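Phosphoribulokinase (Rhodobacter sphaeroides, PDB 1A7J) catalyses the ATP-dependent phosphorylation of D-ribulose 5-phosphate to D-ribulose 1,5-bisphosphate, a step of the Calvin cycle. Local coordinates at residues E32-V37 against P278-V283; R82-Y87 against V142-L147; A136-E141 against F199-I204; I158-I163 against F206-V211; T247-G252 against M272-T277. One frame throughout, in Å; residues are numbered along the deposited sequence.

How the contacts relate
All five contacts are partly buried, and none has a clear hydrogen bond between its segments. Contact 1 stands apart chemically, because it brings two carboxylates together, while contacts 2 to 5 rest mainly on apolar side-chain carbons. Contacts 1 and 5 share helix 268-284 and touch where Glu32 meets Thr277. Contacts 2 and 3 draw on one loop, 136-147, whose halves are tied together by probable backbone bonds at Val137. Contact 4 lies on the opposite side of the chain's centre from contact 2. Contact 3 is closest to that centre and contact 5 is the most peripheral. Contacts 3 and 4 lie nearest the predicted ATP site.

Contact 1 of 5, residues E32-V37 against P278-V283; sequences EGVKAV and PLIDRV
Glu32 and Asp281 bring their carboxylates together with the side chains crossing at about a right angle and the two acid planes turned 51° apart. A single oxygen of the glutamate does the touching: Glu32 OE1 stands 2.8 Å from Asp281 OD2, and it is also 3.0 Å from Asp281 OD1, so it points at the open end of the aspartate. The bend in the middle of the glutamate chain (chi2 -68°) turns its carboxylate toward that of Asp281. Two fully ionised acids this close would repel, so one of them may well be protonated. Helix 21-32 leads into this segment, and it follows the predicted nucleotide-binding loop of this P-loop kinase fold. Gly33, with a positive phi of 80°, then turns the chain toward strand 36-40, an outermost strand of the main sheet. On this connection Val34 supplies the apolar half of the contact. One of its methyls, CG2, meets the branch methyl CG2 of Ile280 at 4.2 Å, an ordinary van der Waals contact. Phe29 of helix 21-32 touches both Val34 and Ile280, and Phe25 also packs on Ile280. Glu32 touches Thr277 as well, one turn before Asp281 on helix 268-284.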
# COMPACT_ATOMS: atom_id res chain seq x y z
N GLU A 32 7.66 20.52 -2.14
CA GLU A 32 9.10 20.50 -1.92
C GLU A 32 9.95 20.43 -3.19
O GLU A 32 11.17 20.39 -3.12
CB GLU A 32 9.48 19.35 -0.97
CG GLU A 32 8.54 19.13 0.23
CD GLU A 32 8.56 20.25 1.28
OE1 GLU A 32 9.64 20.58 1.81
OE2 GLU A 32 7.47 20.74 1.66
N GLY A 33 9.31 20.39 -4.36
CA GLY A 33 10.06 20.39 -5.61
C GLY A 33 10.61 19.03 -6.01
O GLY A 33 11.38 18.92 -6.96
N VAL A 34 10.18 17.99 -5.30
CA VAL A 34 10.60 16.61 -5.57
C VAL A 34 9.96 16.09 -6.85
O VAL A 34 8.76 15.81 -6.88
CB VAL A 34 10.20 15.70 -4.38
CG1 VAL A 34 10.48 14.25 -4.68
CG2 VAL A 34 10.94 16.14 -3.12
N LYS A 35 10.76 16.03 -7.92
CA LYS A 35 10.32 15.38 -9.16
C LYS A 35 10.28 13.87 -8.95
O LYS A 35 11.30 13.25 -8.64
CB LYS A 35 11.28 15.72 -10.31
CG LYS A 35 10.83 15.20 -11.68
CD LYS A 35 9.34 15.44 -11.95
CE LYS A 35 8.85 14.76 -13.23
NZ LYS A 35 7.36 14.49 -13.23
N ALA A 36 9.08 13.28 -9.09
CA ALA A 36 8.84 11.89 -8.69
C ALA A 36 8.24 11.00 -9.76
O ALA A 36 7.18 11.30 -10.31
CB ALA A 36 7.97 11.87 -7.44
N VAL A 37 8.87 9.85 -9.97
CA VAL A 37 8.24 8.79 -10.73
C VAL A 37 7.51 7.84 -9.79
O VAL A 37 7.84 7.76 -8.62
CB VAL A 37 9.27 7.97 -11.55
CG1 VAL A 37 10.02 8.87 -12.51
CG2 VAL A 37 10.23 7.26 -10.63
N PRO A 278 9.33 16.33 6.37
CA PRO A 278 10.76 16.28 6.71
C PRO A 278 11.58 14.99 6.49
O PRO A 278 12.81 15.03 6.47
CB PRO A 278 10.78 16.68 8.19
CG PRO A 278 9.46 16.35 8.69
CD PRO A 278 8.54 16.72 7.55
N LEU A 279 10.93 13.83 6.45
CA LEU A 279 11.68 12.65 6.11
C LEU A 279 11.98 12.67 4.61
O LEU A 279 13.10 12.39 4.21
CB LEU A 279 10.92 11.39 6.49
CG LEU A 279 10.18 11.34 7.82
CD1 LEU A 279 9.88 9.90 8.13
CD2 LEU A 279 11.00 11.96 8.91
N ILE A 280 11.01 13.11 3.81
CA ILE A 280 11.17 13.16 2.36
C ILE A 280 12.12 14.27 1.98
O ILE A 280 12.74 14.23 0.92
CB ILE A 280 9.82 13.36 1.66
CG1 ILE A 280 9.01 12.07 1.79
CG2 ILE A 280 10.02 13.68 0.18
CD1 ILE A 280 7.55 12.19 1.48
N ASP A 281 12.27 15.24 2.86
CA ASP A 281 13.27 16.27 2.65
C ASP A 281 14.64 15.74 3.02
O ASP A 281 15.53 15.69 2.17
CB ASP A 281 12.95 17.53 3.47
CG ASP A 281 11.86 18.38 2.84
OD1 ASP A 281 11.76 18.42 1.59
OD2 ASP A 281 11.11 19.03 3.59
N ARG A 282 14.78 15.20 4.22
CA ARG A 282 16.06 14.65 4.67
C ARG A 282 16.56 13.58 3.71
O ARG A 282 17.66 13.03 3.87
CB ARG A 282 15.90 14.05 6.07
CG ARG A 282 16.11 15.10 7.24
CD ARG A 282 17.61 15.10 7.64
NE ARG A 282 18.02 13.74 8.11
CZ ARG A 282 19.26 13.23 8.00
NH1 ARG A 282 20.21 13.89 7.28
NH2 ARG A 282 19.58 12.06 8.61
N VAL A 283 15.67 13.19 2.80
CA VAL A 283 15.91 12.11 1.87
C VAL A 283 16.34 12.74 0.54
O VAL A 283 17.39 12.39 0.00
CB VAL A 283 14.61 11.20 1.78
CG1 VAL A 283 13.87 11.40 0.47
CG2 VAL A 283 14.94 9.71 2.03

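Contact 2 of 5, residues R82-Y87 against V142-L147; sequences RVFREY and VNIAGL
A methyl group pressed against a helix backbone is the odd feature here: Leu147 CD1 comes within 3.4 Å of the amide nitrogen of Arg85. The same methyl lies 3.7 Å from Phe84 CB and brushes the CB of Arg85, so one branch of the leucine is lodged where two successive residues of helix 77-90 begin their side chains. The leucine reaches the helix because its second torsion is extended (chi2 -177°), which carries CD1 outward. Arg85 is poorly ordered, and the position of its guanidinium is uncertain.

Phe84 makes the second meeting. Its side chain crosses that of Ile144 at about a right angle, and the branch methyl Ile144 CG2 comes in obliquely on the CD2-CE2 bond of the ring, 3.8 Å from Phe84 CD2 and 3.9 Å from Phe84 CE2. No hydrogen bond joins the two segments. The loop has its own internal brace, an Asx motif in which Asn143 OD1 accepts from Gly146 N at 2.7 Å. That bond is moderately bent, with an N-H...O angle of 151°, and the donor is tilted 31° from the carbonyl plane. It spans the turn just before Leu147.

Glu81, on the same helix, receives the backbone N of Asn143, while Leu80 touches Ile144. Beneath them Phe84 also packs on Ile39 of strand 36-40 and Leu128 of strand 127-132, so helix 77-90 lies between these two parallel strands and the loop that leads to strand 150-156.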
# COMPACT_ATOMS: atom_id res chain seq x y z
N ARG A 82 13.47 -6.19 -9.35
CA ARG A 82 14.51 -5.80 -10.30
C ARG A 82 14.44 -4.33 -10.50
O ARG A 82 15.46 -3.66 -10.42
CB ARG A 82 14.34 -6.49 -11.61
N VAL A 83 13.22 -3.80 -10.59
CA VAL A 83 13.02 -2.36 -10.85
C VAL A 83 13.43 -1.48 -9.67
O VAL A 83 14.02 -0.42 -9.86
CB VAL A 83 11.57 -2.04 -11.22
CG1 VAL A 83 11.39 -0.57 -11.33
CG2 VAL A 83 11.25 -2.65 -12.56
N PHE A 84 13.16 -1.95 -8.46
CA PHE A 84 13.61 -1.25 -7.27
C PHE A 84 15.13 -1.26 -7.21
O PHE A 84 15.75 -0.24 -6.92
CB PHE A 84 13.05 -1.93 -6.03
CG PHE A 84 11.70 -1.43 -5.62
CD1 PHE A 84 10.92 -0.70 -6.50
CD2 PHE A 84 11.26 -1.57 -4.30
CE1 PHE A 84 9.73 -0.10 -6.07
CE2 PHE A 84 10.09 -0.99 -3.87
CZ PHE A 84 9.33 -0.24 -4.75
N ARG A 85 15.73 -2.40 -7.56
CA ARG A 85 17.18 -2.56 -7.77
C ARG A 85 17.73 -1.53 -8.77
O ARG A 85 18.75 -0.89 -8.53
CB ARG A 85 17.48 -3.97 -8.29
CG ARG A 85 18.68 -4.67 -7.68
CD ARG A 85 18.35 -6.12 -7.32
NE ARG A 85 18.93 -7.09 -8.25
CZ ARG A 85 18.22 -7.85 -9.09
NH1 ARG A 85 16.99 -7.51 -9.43
NH2 ARG A 85 18.81 -8.86 -9.73
N GLU A 86 17.03 -1.38 -9.89
CA GLU A 86 17.48 -0.53 -10.99
C GLU A 86 17.34 0.95 -10.70
O GLU A 86 18.20 1.74 -11.08
CB GLU A 86 16.69 -0.86 -12.25
CG GLU A 86 17.49 -0.79 -13.51
CD GLU A 86 17.04 -1.81 -14.52
OE1 GLU A 86 17.53 -2.97 -14.45
OE2 GLU A 86 16.20 -1.44 -15.38
N TYR A 87 16.26 1.35 -10.04
CA TYR A 87 16.11 2.74 -9.65
C TYR A 87 17.26 3.16 -8.75
O TYR A 87 17.94 4.13 -9.03
CB TYR A 87 14.81 2.97 -8.91
CG TYR A 87 14.49 4.43 -8.81
CD1 TYR A 87 13.91 5.08 -9.87
CD2 TYR A 87 14.91 5.18 -7.72
CE1 TYR A 87 13.73 6.45 -9.86
CE2 TYR A 87 14.74 6.55 -7.69
CZ TYR A 87 14.15 7.18 -8.77
OH TYR A 87 13.92 8.53 -8.75
N VAL A 142 12.75 -13.19 -2.88
CA VAL A 142 12.83 -11.78 -3.18
C VAL A 142 12.91 -10.98 -1.89
O VAL A 142 12.36 -11.41 -0.88
CB VAL A 142 11.60 -11.38 -4.01
CG1 VAL A 142 10.60 -10.60 -3.20
CG2 VAL A 142 12.05 -10.63 -5.18
N ASN A 143 13.73 -9.94 -1.86
CA ASN A 143 13.77 -9.03 -0.71
C ASN A 143 13.48 -7.63 -1.17
O ASN A 143 14.40 -6.89 -1.47
CB ASN A 143 15.12 -9.05 -0.00
CG ASN A 143 15.20 -8.08 1.16
OD1 ASN A 143 14.36 -7.21 1.28
ND2 ASN A 143 16.13 -8.29 2.07
N ILE A 144 12.22 -7.23 -1.07
CA ILE A 144 11.76 -5.93 -1.53
C ILE A 144 11.78 -4.88 -0.41
O ILE A 144 11.96 -3.69 -0.68
CB ILE A 144 10.34 -6.03 -2.13
CG1 ILE A 144 10.35 -7.02 -3.31
CG2 ILE A 144 9.85 -4.65 -2.61
CD1 ILE A 144 9.21 -6.86 -4.27
N ALA A 145 11.70 -5.29 0.85
CA ALA A 145 11.84 -4.32 1.93
C ALA A 145 13.23 -3.68 1.93
O ALA A 145 13.37 -2.45 1.98
CB ALA A 145 11.56 -4.97 3.28
N GLY A 146 14.23 -4.50 1.65
CA GLY A 146 15.62 -4.11 1.77
C GLY A 146 16.10 -3.06 0.79
O GLY A 146 17.19 -2.54 0.97
N LEU A 147 15.29 -2.71 -0.20
CA LEU A 147 15.76 -1.79 -1.22
C LEU A 147 15.13 -0.41 -1.15
O LEU A 147 15.36 0.42 -2.02
CB LEU A 147 15.51 -2.37 -2.61
CG LEU A 147 16.20 -3.66 -3.07
CD1 LEU A 147 15.77 -3.89 -4.51
CD2 LEU A 147 17.73 -3.59 -2.98

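Contact 3 of 5, residues A136-E141 against F199-I204; sequences AVVNSE and FSQTDI
Over one face of the Gln201 side-chain amide lies a methyl of Val138: CG2 is 3.8 Å from Gln201 CD and 3.9 Å from Gln201 OE1. The two side chains cross at about a right angle, and the same methyl reaches back to Gln201 CG at 3.7 Å. The bend of Gln201 at its second torsion (chi2 -51°) brings CD back toward Val138, and chi3 (-42°) turns the amide plane to face the methyl. A second flat group, the peptide carbonyl of Ala136, takes part through its oxygen, which lies 3.6 Å from Gln201 CG without any hydrogen bond. Below the amide the contact is made of small groups. Ala136 CB meets Gln201 CB at 3.9 Å, and Thr202 CG2 is a more distant neighbour of the alanine methyl. The hydroxyl of Thr202 is engaged elsewhere, in a hydrogen bond with Asn205 OD1.

Segment 136-141 belongs to the loop between strands 127-132 and 150-156, and segment 199-204 leads from helix 180-195 into strand 204-210, so two connections of the central sheet of a P-loop kinase meet here. The nearest atoms of the Thr202 side chain and Gly12, predicted to belong to the ATP site, are about 8 Å apart.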
# COMPACT_ATOMS: atom_id res chain seq x y z
N ALA A 136 7.03 -4.04 0.82
CA ALA A 136 7.99 -4.42 1.83
C ALA A 136 8.04 -5.96 1.94
O ALA A 136 8.51 -6.52 2.94
CB ALA A 136 7.62 -3.79 3.14
N VAL A 137 7.72 -6.63 0.84
CA VAL A 137 7.84 -8.08 0.85
C VAL A 137 9.25 -8.52 1.16
O VAL A 137 10.21 -8.07 0.53
CB VAL A 137 7.47 -8.67 -0.48
CG1 VAL A 137 7.59 -10.15 -0.40
CG2 VAL A 137 6.08 -8.31 -0.84
N VAL A 138 9.39 -9.35 2.17
CA VAL A 138 10.59 -10.15 2.28
C VAL A 138 10.19 -11.60 2.31
O VAL A 138 9.30 -12.01 3.05
CB VAL A 138 11.38 -9.83 3.55
CG1 VAL A 138 12.79 -10.36 3.42
CG2 VAL A 138 11.42 -8.35 3.78
N ASN A 139 10.71 -12.34 1.35
CA ASN A 139 10.44 -13.75 1.28
C ASN A 139 11.62 -14.51 0.69
O ASN A 139 12.70 -13.95 0.52
CB ASN A 139 9.15 -14.00 0.52
CG ASN A 139 9.33 -14.00 -0.95
OD1 ASN A 139 8.52 -14.57 -1.67
ND2 ASN A 139 10.29 -13.25 -1.44
N SER A 140 11.46 -15.81 0.50
CA SER A 140 12.60 -16.69 0.32
C SER A 140 13.30 -16.45 -1.01
O SER A 140 14.49 -16.65 -1.13
CB SER A 140 12.13 -18.14 0.47
OG SER A 140 10.93 -18.22 1.23
N GLU A 141 12.59 -15.85 -1.96
CA GLU A 141 13.15 -15.56 -3.28
C GLU A 141 13.53 -14.08 -3.47
O GLU A 141 14.53 -13.75 -4.13
CB GLU A 141 12.15 -15.94 -4.37
CG GLU A 141 11.63 -17.36 -4.27
CD GLU A 141 10.13 -17.43 -4.53
OE1 GLU A 141 9.73 -17.36 -5.71
OE2 GLU A 141 9.37 -17.51 -3.54
N PHE A 199 4.25 -5.71 7.80
CA PHE A 199 4.05 -4.61 8.75
C PHE A 199 5.04 -4.70 9.92
O PHE A 199 4.91 -3.99 10.91
CB PHE A 199 2.59 -4.61 9.26
CG PHE A 199 1.57 -4.54 8.16
CD1 PHE A 199 1.68 -3.57 7.15
CD2 PHE A 199 0.62 -5.54 8.01
CE1 PHE A 199 0.88 -3.63 6.01
CE2 PHE A 199 -0.19 -5.61 6.88
CZ PHE A 199 -0.04 -4.67 5.87
N SER A 200 6.06 -5.55 9.77
CA SER A 200 7.20 -5.54 10.68
C SER A 200 8.44 -5.11 9.93
O SER A 200 9.52 -5.07 10.52
CB SER A 200 7.42 -6.91 11.27
OG SER A 200 6.20 -7.53 11.62
N GLN A 201 8.32 -4.91 8.62
CA GLN A 201 9.41 -4.41 7.80
C GLN A 201 9.39 -2.89 7.67
O GLN A 201 10.37 -2.27 7.31
CB GLN A 201 9.36 -5.04 6.42
CG GLN A 201 9.47 -6.55 6.42
CD GLN A 201 10.65 -7.04 7.21
OE1 GLN A 201 11.75 -6.48 7.14
NE2 GLN A 201 10.43 -8.07 8.01
N THR A 202 8.24 -2.29 7.93
CA THR A 202 8.01 -0.88 7.64
C THR A 202 8.64 0.02 8.71
O THR A 202 8.93 -0.44 9.80
CB THR A 202 6.50 -0.61 7.54
OG1 THR A 202 5.81 -1.33 8.57
CG2 THR A 202 5.95 -1.09 6.22
N ASP A 203 8.89 1.28 8.39
CA ASP A 203 9.42 2.24 9.34
C ASP A 203 8.32 2.91 10.12
O ASP A 203 8.50 3.29 11.27
CB ASP A 203 10.23 3.31 8.62
CG ASP A 203 11.53 2.79 8.05
OD1 ASP A 203 12.50 2.59 8.80
OD2 ASP A 203 11.61 2.64 6.82
N ILE A 204 7.21 3.23 9.46
CA ILE A 204 6.10 3.89 10.15
C ILE A 204 4.81 3.23 9.71
O ILE A 204 4.59 3.09 8.52
CB ILE A 204 6.02 5.37 9.78
CG1 ILE A 204 7.33 6.06 10.13
CG2 ILE A 204 4.89 6.04 10.54
CD1 ILE A 204 7.26 7.57 10.10

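Contact 4 of 5, residues I158-I163 against F206-V211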
# COMPACT_ATOMS: atom_id res chain seq x y z
N ILE A 158 -8.45 -5.70 10.44
CA ILE A 158 -8.95 -6.74 9.55
C ILE A 158 -10.44 -6.60 9.30
O ILE A 158 -10.84 -6.39 8.16
CB ILE A 158 -8.63 -8.13 10.11
CG1 ILE A 158 -7.11 -8.33 10.18
CG2 ILE A 158 -9.24 -9.18 9.22
CD1 ILE A 158 -6.68 -9.52 10.94
N ASN A 159 -11.20 -6.43 10.37
CA ASN A 159 -12.63 -6.13 10.27
C ASN A 159 -12.94 -5.12 9.20
O ASN A 159 -13.91 -5.27 8.50
CB ASN A 159 -13.15 -5.56 11.58
CG ASN A 159 -13.13 -6.53 12.68
OD1 ASN A 159 -12.13 -6.69 13.34
ND2 ASN A 159 -14.29 -7.04 13.02
N LEU A 160 -12.20 -4.02 9.14
CA LEU A 160 -12.46 -2.97 8.15
C LEU A 160 -11.96 -3.28 6.72
O LEU A 160 -12.51 -2.76 5.75
CB LEU A 160 -11.90 -1.63 8.65
CG LEU A 160 -11.92 -0.34 7.82
CD1 LEU A 160 -13.34 0.17 7.67
CD2 LEU A 160 -11.05 0.72 8.50
N GLU A 161 -10.98 -4.18 6.58
CA GLU A 161 -10.53 -4.59 5.25
C GLU A 161 -11.64 -5.37 4.58
O GLU A 161 -12.06 -5.02 3.49
CB GLU A 161 -9.26 -5.43 5.33
CG GLU A 161 -8.41 -5.46 4.04
CD GLU A 161 -8.73 -6.67 3.15
OE1 GLU A 161 -8.85 -7.80 3.68
OE2 GLU A 161 -8.89 -6.48 1.92
N TRP A 162 -12.26 -6.29 5.32
CA TRP A 162 -13.39 -7.07 4.81
C TRP A 162 -14.55 -6.19 4.36
O TRP A 162 -15.13 -6.44 3.33
CB TRP A 162 -13.91 -8.04 5.85
CG TRP A 162 -12.93 -9.00 6.34
CD1 TRP A 162 -11.66 -9.22 5.87
CD2 TRP A 162 -13.17 -10.02 7.30
NE1 TRP A 162 -11.12 -10.34 6.46
CE2 TRP A 162 -12.03 -10.85 7.33
CE3 TRP A 162 -14.27 -10.33 8.10
CZ2 TRP A 162 -11.96 -11.98 8.13
CZ3 TRP A 162 -14.21 -11.45 8.89
CH2 TRP A 162 -13.05 -12.27 8.90
N ILE A 163 -14.99 -5.26 5.20
CA ILE A 163 -16.04 -4.34 4.83
C ILE A 163 -15.62 -3.61 3.58
O ILE A 163 -16.41 -3.40 2.69
CB ILE A 163 -16.28 -3.28 5.92
CG1 ILE A 163 -16.86 -3.95 7.16
CG2 ILE A 163 -17.22 -2.17 5.42
CD1 ILE A 163 -16.37 -3.37 8.50
N PHE A 206 0.67 3.45 9.70
CA PHE A 206 -0.57 4.15 9.97
C PHE A 206 -1.70 3.11 9.98
O PHE A 206 -1.96 2.50 8.96
CB PHE A 206 -0.80 5.16 8.85
CG PHE A 206 0.21 6.29 8.83
CD1 PHE A 206 1.49 6.10 8.32
CD2 PHE A 206 -0.14 7.56 9.29
CE1 PHE A 206 2.38 7.15 8.26
CE2 PHE A 206 0.75 8.60 9.23
CZ PHE A 206 2.00 8.40 8.73
N GLN A 207 -2.34 2.84 11.12
CA GLN A 207 -3.38 1.80 11.16
C GLN A 207 -4.77 2.37 11.37
O GLN A 207 -5.01 3.02 12.36
CB GLN A 207 -3.09 0.77 12.26
CG GLN A 207 -3.94 -0.50 12.10
CD GLN A 207 -3.85 -1.42 13.29
OE1 GLN A 207 -3.47 -1.02 14.38
NE2 GLN A 207 -4.24 -2.67 13.09
N ARG A 208 -5.67 2.12 10.43
CA ARG A 208 -6.99 2.72 10.42
C ARG A 208 -7.93 1.87 11.23
O ARG A 208 -8.21 0.73 10.87
CB ARG A 208 -7.48 2.86 8.98
CG ARG A 208 -8.81 3.58 8.84
CD ARG A 208 -8.77 4.65 7.75
NE ARG A 208 -9.26 5.94 8.24
CZ ARG A 208 -9.01 7.12 7.66
NH1 ARG A 208 -8.50 7.17 6.44
NH2 ARG A 208 -9.31 8.25 8.27
N VAL A 209 -8.42 2.41 12.34
CA VAL A 209 -9.21 1.65 13.30
C VAL A 209 -10.59 2.28 13.45
O VAL A 209 -10.69 3.39 13.96
CB VAL A 209 -8.57 1.73 14.68
CG1 VAL A 209 -9.00 0.58 15.50
CG2 VAL A 209 -7.10 1.80 14.56
N PRO A 210 -11.69 1.55 13.13
CA PRO A 210 -12.97 2.23 13.25
C PRO A 210 -13.40 2.30 14.69
O PRO A 210 -13.37 1.31 15.41
CB PRO A 210 -13.91 1.34 12.46
CG PRO A 210 -13.08 0.65 11.56
CD PRO A 210 -11.85 0.34 12.34
N VAL A 211 -14.01 3.41 15.05
CA VAL A 211 -14.53 3.54 16.38
C VAL A 211 -16.04 3.45 16.26
O VAL A 211 -16.80 4.00 17.05
CB VAL A 211 -14.01 4.85 16.98
CG1 VAL A 211 -14.90 6.00 16.65
CG2 VAL A 211 -13.84 4.70 18.43
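Leu160 drives its isobutyl group between Arg208 and Pro210, two residues on the same side of strand 204-210. Its CD2 methyl is shared by both of them. The proline ring carbon CG is also 3.9 Å from Leu160 CB and from Leu160 CD1, so the leucine meets it along most of its length. This is the helix-on-sheet packing of a beta-alpha-beta crossover: strand 150-156 runs into helix 158-168, and the chain returns through helix 180-195 to strand 204-210, parallel to the first and next to it.

Torsions decide the approach. Leu160 has CG opposite the backbone N (chi1 176°), which sends its methyls off the helix toward the strand. Arg208 begins in the same way, so its apolar CG faces the leucine, and bends beyond that point carry the guanidinium elsewhere. There Arg208 NE is hydrogen-bonded to Ser229 OG on the neighbouring antiparallel strand, and Leu268 and Ala226 press on the side chain. The side chains of Arg208 and Thr20, a predicted ATP-binding residue, come within about 5 Å of each other.

Other bonds fix the helix. Glu161 forms a salt bridge with Arg187, a catalytic-site residue on helix 180-195, and further along helix 158-168 lies Lys165 of the same site. At the heart of the contact the shared methyl, Leu160 CD2, lies 3.6 Å from Arg208 CG and 3.7 Å from Pro210 CG.

Contact 5 of 5, residues T247-G252 against M272-T277; sequences TSMIHG and MQLILT
Apolar contact comes first, and it is built round Leu274. Its CD1 methyl comes within 3.4 Å of Met249 CB, close to the methionine's backbone, and 3.8 Å from Ile250 CG1. The other branch is used too: Leu274 CD2 meets the terminal methyl Met249 CE at 4.0 Å. The methionine curls round to do this, with bends at chi2 (-78°) and again at chi3, so that CB and CE both lie against the leucine while the sulfur makes no close approach. Ile250 and Leu274 run alongside each other, antiparallel, each with its chain pointing toward the other's backbone. Tyr245 and Leu246, earlier on helix 243-249, add further cover to Leu274.

Hydrogen bonds stay within the elements, and none joins residues of the two segments. In helix 268-284 the carbonyl oxygen of Gln273 takes two donors, Thr277 N at 3.0 Å and the hydroxyl Thr277 OG1 at 2.7 Å. The hydroxyl reaches back to this carbonyl one turn earlier and stands above its plane, 39° out of it. On the other segment Ile250 is the first residue to leave the helix, and its carbonyl is met by Ser253 OG.

Helix 243-249 lies beside helix 268-284, the last helix of the chain, with strands 254-257 and 260-264 between them in sequence. The contact between the two segments is apolar, so it probably depends on fit and the exclusion of water rather than on directed bonds.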
# COMPACT_ATOMS: atom_id res chain seq x y z
N THR A 247 1.26 16.35 18.75
CA THR A 247 -0.01 16.47 19.46
C THR A 247 -0.51 17.94 19.61
O THR A 247 -1.72 18.19 19.73
CB THR A 247 0.09 15.84 20.85
OG1 THR A 247 1.00 16.59 21.65
CG2 THR A 247 0.58 14.43 20.76
N SER A 248 0.39 18.91 19.58
CA SER A 248 -0.01 20.31 19.58
C SER A 248 -0.62 20.64 18.25
O SER A 248 -1.59 21.39 18.17
CB SER A 248 1.19 21.22 19.79
OG SER A 248 1.16 21.83 21.06
N MET A 249 -0.02 20.13 17.19
CA MET A 249 -0.42 20.53 15.87
C MET A 249 -1.68 19.78 15.46
O MET A 249 -2.70 20.39 15.20
CB MET A 249 0.72 20.29 14.88
CG MET A 249 1.94 21.17 15.14
SD MET A 249 1.77 22.85 14.56
CE MET A 249 1.62 22.59 12.88
N ILE A 250 -1.66 18.46 15.56
CA ILE A 250 -2.84 17.70 15.25
C ILE A 250 -3.82 17.76 16.39
O ILE A 250 -3.61 17.20 17.45
CB ILE A 250 -2.53 16.25 14.96
CG1 ILE A 250 -1.48 16.17 13.85
CG2 ILE A 250 -3.82 15.56 14.53
CD1 ILE A 250 -0.82 14.85 13.76
N HIS A 251 -4.90 18.47 16.16
CA HIS A 251 -5.88 18.67 17.19
C HIS A 251 -6.67 17.40 17.44
O HIS A 251 -7.40 16.94 16.58
CB HIS A 251 -6.83 19.77 16.77
CG HIS A 251 -7.91 20.03 17.77
ND1 HIS A 251 -9.24 19.78 17.49
CD2 HIS A 251 -7.86 20.49 19.04
CE1 HIS A 251 -9.97 20.08 18.56
NE2 HIS A 251 -9.15 20.51 19.51
N GLY A 252 -6.67 16.95 18.69
CA GLY A 252 -7.49 15.82 19.06
C GLY A 252 -6.67 14.57 19.36
O GLY A 252 -7.23 13.54 19.75
N MET A 272 0.10 12.92 8.02
CA MET A 272 1.06 12.58 6.99
C MET A 272 1.91 13.77 6.53
O MET A 272 3.13 13.69 6.52
CB MET A 272 0.36 11.89 5.82
CG MET A 272 -0.26 10.59 6.23
SD MET A 272 -0.87 9.63 4.89
CE MET A 272 0.53 9.52 3.98
N GLN A 273 1.31 14.92 6.26
CA GLN A 273 2.11 16.08 5.91
C GLN A 273 3.07 16.46 7.01
O GLN A 273 4.27 16.45 6.78
CB GLN A 273 1.24 17.26 5.57
CG GLN A 273 0.76 17.20 4.16
CD GLN A 273 -0.16 18.33 3.82
OE1 GLN A 273 0.15 19.49 4.09
NE2 GLN A 273 -1.32 18.00 3.27
N LEU A 274 2.58 16.65 8.23
CA LEU A 274 3.46 17.07 9.30
C LEU A 274 4.54 16.05 9.52
O LEU A 274 5.61 16.38 10.01
CB LEU A 274 2.71 17.23 10.61
CG LEU A 274 1.68 18.32 10.72
CD1 LEU A 274 1.20 18.34 12.15
CD2 LEU A 274 2.28 19.64 10.32
N ILE A 275 4.22 14.78 9.35
CA ILE A 275 5.18 13.76 9.73
C ILE A 275 6.17 13.51 8.60
O ILE A 275 7.36 13.68 8.80
CB ILE A 275 4.47 12.46 10.17
CG1 ILE A 275 3.86 12.69 11.54
CG2 ILE A 275 5.43 11.26 10.21
CD1 ILE A 275 2.96 11.64 11.92
N LEU A 276 5.66 13.43 7.38
CA LEU A 276 6.42 12.92 6.24
C LEU A 276 7.16 14.01 5.48
O LEU A 276 8.01 13.73 4.63
CB LEU A 276 5.48 12.24 5.26
CG LEU A 276 5.18 10.75 5.27
CD1 LEU A 276 5.69 10.00 6.48
CD2 LEU A 276 3.69 10.63 5.13
N THR A 277 6.70 15.23 5.62
CA THR A 277 7.32 16.31 4.88
C THR A 277 8.84 16.38 5.09
O THR A 277 9.58 16.27 4.12
CB THR A 277 6.62 17.62 5.21
OG1 THR A 277 5.34 17.64 4.57
CG2 THR A 277 7.45 18.79 4.74